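Local coordinates for protein Kif13b (Mus musculus, PDB 5B64) that is a kinesin-family protein that probably moves cargo along microtubules, represented by a fragment bound to another protein chain, at residues Glu64-Gln68 against Ile78-Leu84; Arg87-Met91 against Pro117-Glu121. All coordinates share one frame; numbering follows the deposited sequence.

Interaction 1. Residues Glu64-Gln68 against Ile78-Leu84; sequences EPAIQ and IWSLEKL
Trp79 pairs with Ile67 through its backbone and CB, while its indole leads away from strand 64-68. One face of the indole carries Lys83 CE, which sits 3.4 Å above the ring plane and is offset toward the rim. NE1 bonds to Gln77 OE1, and Arg87 adds a cation-pi contact. Ile67-Trp79 is a hydrogen-bonded antiparallel pair of the beta hairpin formed by strands 64-71 and 75-80: Ile67 N donates to Trp79 O at 2.7 Å (157° at the hydrogen, nearly along the C=O axis), and Trp79 N returns a bond to Ile67 O at 2.8 Å (161°), lying in the carbonyl plane. On the face that bears Ile67, helix 81-100 folds back over the strand. With CG of Leu84 anti to the backbone N (chi1 176°), Leu84 CD2 lies 3.6 Å from CG1 of Ile67, and the two side chains cross at about a right angle. Leu81 comes in beside them, its CD1 being 4.3 Å from Ile67 CD1 and its CB 3.7 Å from the carbonyl O of Pro65. Val25 of helix 9-34 also touches Ile67, so this branched side chain is packed from the helical side of the sheet. The other face holds a smaller apolar pairing, Ala66 CB to Ile78 CG2 at 3.8 Å. Ser80 is the N-cap of helix 81-100: its OG accepts from Lys83 N at 2.9 Å, capping the first turn. The polar bonds between the segments are thus backbone to backbone, and their side chains meet through hydrocarbon, as suits a contact most of whose residues are buried.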
loop_
_atom_site.group_PDB
_atom_site.type_symbol
_atom_site.label_atom_id
_atom_site.label_comp_id
_atom_site.label_asym_id
_atom_site.label_seq_id
_atom_site.Cartn_x
_atom_site.Cartn_y
_atom_site.Cartn_z
ATOM N N GLU B 64 27.180 -7.436 -18.978
ATOM C CA GLU B 64 26.540 -8.379 -18.102
ATOM C C GLU B 64 25.099 -7.907 -17.969
ATOM O O GLU B 64 24.787 -6.764 -18.314
ATOM C CB GLU B 64 27.246 -8.399 -16.764
ATOM C CG GLU B 64 27.167 -7.106 -16.031
ATOM C CD GLU B 64 28.094 -7.108 -14.840
ATOM O OE1 GLU B 64 27.723 -6.543 -13.781
ATOM O OE2 GLU B 64 29.199 -7.689 -14.971
ATOM N N PRO B 65 24.206 -8.791 -17.510
ATOM C CA PRO B 65 22.800 -8.381 -17.459
ATOM C C PRO B 65 22.478 -7.338 -16.387
ATOM O O PRO B 65 23.042 -7.323 -15.285
ATOM C CB PRO B 65 22.057 -9.691 -17.172
ATOM C CG PRO B 65 23.014 -10.771 -17.541
ATOM C CD PRO B 65 24.376 -10.238 -17.294
ATOM N N ALA B 66 21.555 -6.454 -16.744
ATOM C CA ALA B 66 20.964 -5.507 -15.805
ATOM C C ALA B 66 19.444 -5.548 -15.977
ATOM O O ALA B 66 18.927 -6.123 -16.946
ATOM C CB ALA B 66 21.510 -4.087 -16.027
ATOM N N ILE B 67 18.731 -4.948 -15.036
ATOM C CA ILE B 67 17.293 -5.114 -14.967
ATOM C C ILE B 67 16.577 -3.788 -15.110
ATOM O O ILE B 67 16.754 -2.876 -14.285
ATOM C CB ILE B 67 16.872 -5.740 -13.626
ATOM C CG1 ILE B 67 17.677 -7.014 -13.346
ATOM C CG2 ILE B 67 15.364 -5.964 -13.601
ATOM C CD1 ILE B 67 17.534 -8.075 -14.391
ATOM N N GLN B 68 15.765 -3.684 -16.156
ATOM C CA GLN B 68 14.944 -2.508 -16.332
ATOM C C GLN B 68 13.673 -2.684 -15.532
ATOM O O GLN B 68 12.943 -3.650 -15.720
ATOM C CB GLN B 68 14.609 -2.270 -17.796
ATOM C CG GLN B 68 13.553 -1.193 -17.964
ATOM C CD GLN B 68 13.473 -0.678 -19.381
ATOM O OE1 GLN B 68 14.404 -0.030 -19.866
ATOM N NE2 GLN B 68 12.358 -0.963 -20.057
ATOM N N ILE B 78 17.076 1.357 -13.709
ATOM C CA ILE B 78 17.902 0.163 -13.820
ATOM C C ILE B 78 18.350 -0.381 -12.451
ATOM O O ILE B 78 18.835 0.374 -11.612
ATOM C CB ILE B 78 19.156 0.422 -14.658
ATOM C CG1 ILE B 78 18.787 1.030 -16.014
ATOM C CG2 ILE B 78 19.938 -0.877 -14.854
ATOM C CD1 ILE B 78 17.876 0.147 -16.863
ATOM N N TRP B 79 18.168 -1.683 -12.227
ATOM C CA TRP B 79 18.864 -2.383 -11.148
ATOM C C TRP B 79 19.930 -3.328 -11.698
ATOM O O TRP B 79 19.791 -3.900 -12.782
ATOM C CB TRP B 79 17.923 -3.275 -10.368
ATOM C CG TRP B 79 16.815 -2.627 -9.672
ATOM C CD1 TRP B 79 16.511 -1.305 -9.649
ATOM C CD2 TRP B 79 15.827 -3.291 -8.886
ATOM N NE1 TRP B 79 15.392 -1.098 -8.881
ATOM C CE2 TRP B 79 14.947 -2.300 -8.409
ATOM C CE3 TRP B 79 15.598 -4.629 -8.541
ATOM C CZ2 TRP B 79 13.854 -2.607 -7.593
ATOM C CZ3 TRP B 79 14.516 -4.929 -7.728
ATOM C CH2 TRP B 79 13.662 -3.922 -7.258
ATOM N N SER B 80 20.973 -3.538 -10.916
ATOM C CA SER B 80 21.938 -4.569 -11.239
ATOM C C SER B 80 21.296 -5.924 -10.975
ATOM O O SER B 80 20.344 -6.033 -10.191
ATOM C CB SER B 80 23.177 -4.425 -10.360
ATOM O OG SER B 80 22.903 -4.847 -9.027
ATOM N N LEU B 81 21.819 -6.956 -11.632
ATOM C CA LEU B 81 21.372 -8.317 -11.394
ATOM C C LEU B 81 21.510 -8.669 -9.907
ATOM O O LEU B 81 20.582 -9.214 -9.301
ATOM C CB LEU B 81 22.150 -9.307 -12.268
ATOM C CG LEU B 81 21.683 -10.756 -12.114
ATOM C CD1 LEU B 81 20.176 -10.888 -12.468
ATOM C CD2 LEU B 81 22.529 -11.737 -12.906
ATOM N N GLU B 82 22.663 -8.336 -9.329
ATOM C CA GLU B 82 22.937 -8.589 -7.912
ATOM C C GLU B 82 21.855 -7.951 -7.058
ATOM O O GLU B 82 21.404 -8.531 -6.080
ATOM C CB GLU B 82 24.306 -8.032 -7.510
ATOM C CG GLU B 82 24.620 -8.152 -6.021
ATOM C CD GLU B 82 25.951 -7.495 -5.614
ATOM O OE1 GLU B 82 26.556 -7.946 -4.611
ATOM O OE2 GLU B 82 26.384 -6.524 -6.281
ATOM N N LYS B 83 21.432 -6.753 -7.441
ATOM C CA LYS B 83 20.417 -6.060 -6.678
ATOM C C LYS B 83 19.047 -6.759 -6.755
ATOM O O LYS B 83 18.358 -6.883 -5.730
ATOM C CB LYS B 83 20.329 -4.581 -7.071
ATOM C CG LYS B 83 19.080 -3.918 -6.515
ATOM C CD LYS B 83 19.120 -2.422 -6.607
ATOM C CE LYS B 83 17.773 -1.842 -6.229
ATOM N NZ LYS B 83 17.868 -0.378 -6.070
ATOM N N LEU B 84 18.654 -7.213 -7.947
ATOM C CA LEU B 84 17.414 -7.977 -8.084
ATOM C C LEU B 84 17.497 -9.265 -7.246
ATOM O O LEU B 84 16.567 -9.634 -6.513
ATOM C CB LEU B 84 17.145 -8.307 -9.550
ATOM C CG LEU B 84 15.932 -9.182 -9.887
ATOM C CD1 LEU B 84 14.633 -8.543 -9.449
ATOM C CD2 LEU B 84 15.859 -9.500 -11.395
#

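Interaction 2. Residues Arg87-Met91 against Pro117-Glu121; sequences RLLDM and PFYDE
A Met-aromatic contact between Met91 and Phe118 and an end-on salt bridge between Arg87 and Asp120 tie helix 81-100 to the loop 117-121, beside a surface met by another protein. Met91 SD lies 3.5 Å from Phe118 CD2 and 4.5 Å from the ring centroid, an oblique approach; Met91 CG is 4.2 Å from Pro117 CG. The Arg87 chain bends at chi2 (-58°), carrying the guanidinium past Pro117 to the carboxylate. Arg87 NH1 reaches Asp120 OD2 on its syn lone pair at 3.1 Å, and Arg87 NH2 reaches Asp120 OD1 at 3.1 Å; the guanidinium and carboxylate planes stand 63° apart. Arg87 NH2 also donates to Pro117 O at 3.1 Å, from above the carbonyl plane (53° out of it). In the fold, this non-helical loop follows helix 106-114 and packs on helix 81-100, and Phe118 reaches on to Ile31 and Ala32 of helix 9-34. Arg87 NE is further engaged by an acidic side chain of the other protein, and aromatic packing from that chain reaches Arg87, Asp90 and Pro117. With an alanine in place of Arg87, Asp120 would probably lose its two-pronged grip, Pro117 O this donor, and the acid of the other protein its mate.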
loop_
_atom_site.group_PDB
_atom_site.type_symbol
_atom_site.label_atom_id
_atom_site.label_comp_id
_atom_site.label_asym_id
_atom_site.label_seq_id
_atom_site.Cartn_x
_atom_site.Cartn_y
_atom_site.Cartn_z
ATOM N N ARG B 87 17.002 -8.229 -3.663
ATOM C CA ARG B 87 15.629 -7.812 -3.416
ATOM C C ARG B 87 14.688 -8.994 -3.400
ATOM O O ARG B 87 13.717 -8.986 -2.650
ATOM C CB ARG B 87 15.141 -6.807 -4.453
ATOM C CG ARG B 87 15.503 -5.397 -4.122
ATOM C CD ARG B 87 14.971 -4.925 -2.761
ATOM N NE ARG B 87 15.598 -3.652 -2.455
ATOM C CZ ARG B 87 15.313 -2.511 -3.074
ATOM N NH1 ARG B 87 15.974 -1.402 -2.755
ATOM N NH2 ARG B 87 14.364 -2.469 -4.006
ATOM N N LEU B 88 14.965 -10.000 -4.238
ATOM C CA LEU B 88 14.187 -11.247 -4.220
ATOM C C LEU B 88 14.132 -11.904 -2.824
ATOM O O LEU B 88 13.122 -12.489 -2.448
ATOM C CB LEU B 88 14.692 -12.239 -5.274
ATOM C CG LEU B 88 14.099 -11.915 -6.646
ATOM C CD1 LEU B 88 14.804 -12.699 -7.768
ATOM C CD2 LEU B 88 12.591 -12.158 -6.651
ATOM N N LEU B 89 15.216 -11.803 -2.065
ATOM C CA LEU B 89 15.215 -12.305 -0.712
ATOM C C LEU B 89 14.039 -11.670 0.042
ATOM O O LEU B 89 13.294 -12.352 0.752
ATOM C CB LEU B 89 16.544 -11.975 -0.036
ATOM C CG LEU B 89 17.675 -13.007 -0.079
ATOM C CD1 LEU B 89 17.595 -13.862 -1.320
ATOM C CD2 LEU B 89 19.060 -12.322 0.032
ATOM N N ASP B 90 13.865 -10.371 -0.161
ATOM C CA ASP B 90 12.838 -9.598 0.520
ATOM C C ASP B 90 11.428 -9.842 -0.024
ATOM O O ASP B 90 10.477 -9.939 0.748
ATOM C CB ASP B 90 13.177 -8.104 0.466
ATOM C CG ASP B 90 14.451 -7.766 1.225
ATOM O OD1 ASP B 90 14.698 -8.375 2.298
ATOM O OD2 ASP B 90 15.209 -6.887 0.749
ATOM N N MET B 91 11.301 -9.921 -1.348
ATOM C CA MET B 91 10.027 -10.176 -2.017
ATOM C C MET B 91 9.441 -11.535 -1.605
ATOM O O MET B 91 8.269 -11.634 -1.231
ATOM C CB MET B 91 10.222 -10.134 -3.538
ATOM C CG MET B 91 10.880 -8.866 -4.088
ATOM S SD MET B 91 10.893 -8.900 -5.899
ATOM C CE MET B 91 12.036 -7.598 -6.321
ATOM N N PRO B 117 9.316 -3.491 -1.825
ATOM C CA PRO B 117 10.698 -3.795 -2.213
ATOM C C PRO B 117 10.829 -3.910 -3.738
ATOM O O PRO B 117 11.902 -4.271 -4.249
ATOM C CB PRO B 117 10.946 -5.156 -1.545
ATOM C CG PRO B 117 9.568 -5.799 -1.503
ATOM C CD PRO B 117 8.584 -4.674 -1.323
ATOM N N PHE B 118 9.747 -3.607 -4.454
ATOM C CA PHE B 118 9.682 -3.874 -5.893
ATOM C C PHE B 118 10.157 -2.685 -6.742
ATOM O O PHE B 118 10.598 -2.850 -7.888
ATOM C CB PHE B 118 8.266 -4.297 -6.315
ATOM C CG PHE B 118 7.720 -5.482 -5.555
ATOM C CD1 PHE B 118 6.841 -5.295 -4.481
ATOM C CD2 PHE B 118 8.077 -6.792 -5.910
ATOM C CE1 PHE B 118 6.337 -6.390 -3.773
ATOM C CE2 PHE B 118 7.571 -7.891 -5.198
ATOM C CZ PHE B 118 6.701 -7.689 -4.138
ATOM N N TYR B 119 10.074 -1.489 -6.180
ATOM C CA TYR B 119 10.430 -0.295 -6.932
ATOM C C TYR B 119 10.945 0.783 -5.971
ATOM O O TYR B 119 10.530 0.846 -4.818
ATOM C CB TYR B 119 9.211 0.172 -7.750
ATOM C CG TYR B 119 9.420 1.431 -8.543
ATOM C CD1 TYR B 119 10.025 1.399 -9.806
ATOM C CD2 TYR B 119 9.020 2.665 -8.037
ATOM C CE1 TYR B 119 10.223 2.567 -10.534
ATOM C CE2 TYR B 119 9.223 3.837 -8.758
ATOM C CZ TYR B 119 9.813 3.780 -10.002
ATOM O OH TYR B 119 9.994 4.943 -10.705
ATOM N N ASP B 120 11.872 1.611 -6.427
ATOM C CA ASP B 120 12.470 2.597 -5.542
ATOM C C ASP B 120 12.047 4.027 -5.867
ATOM O O ASP B 120 12.369 4.552 -6.934
ATOM C CB ASP B 120 13.990 2.431 -5.515
ATOM C CG ASP B 120 14.415 1.142 -4.810
ATOM O OD1 ASP B 120 13.567 0.552 -4.090
ATOM O OD2 ASP B 120 15.583 0.716 -4.963
ATOM N N GLU B 121 11.311 4.637 -4.937
ATOM C CA GLU B 121 10.773 5.991 -5.112
ATOM C C GLU B 121 11.849 7.008 -5.485
ATOM O O GLU B 121 11.610 7.867 -6.334
ATOM C CB GLU B 121 9.995 6.450 -3.868
#

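From the N terminus, helix 9-34 comes first and later supplies packing partners to both contacts. Interaction 1 closes the short hairpin between strands 64-71 and 75-80 and runs on into the start of helix 81-100. Interaction 2 opens a turn later on the same helix and closes a longer loop, through helix 106-114, when the segment 117-121 returns. The two are in series, neither nested nor crossing, with centres 12 Å apart. Their joint is direct: Lys83 NZ lies 2.8 Å from Asp120 OD2 as a salt bridge, and Trp79 CZ2 packs 3.3 Å from Phe118 O. These contacts join the hairpin, helix 81-100 and the loop 117-121.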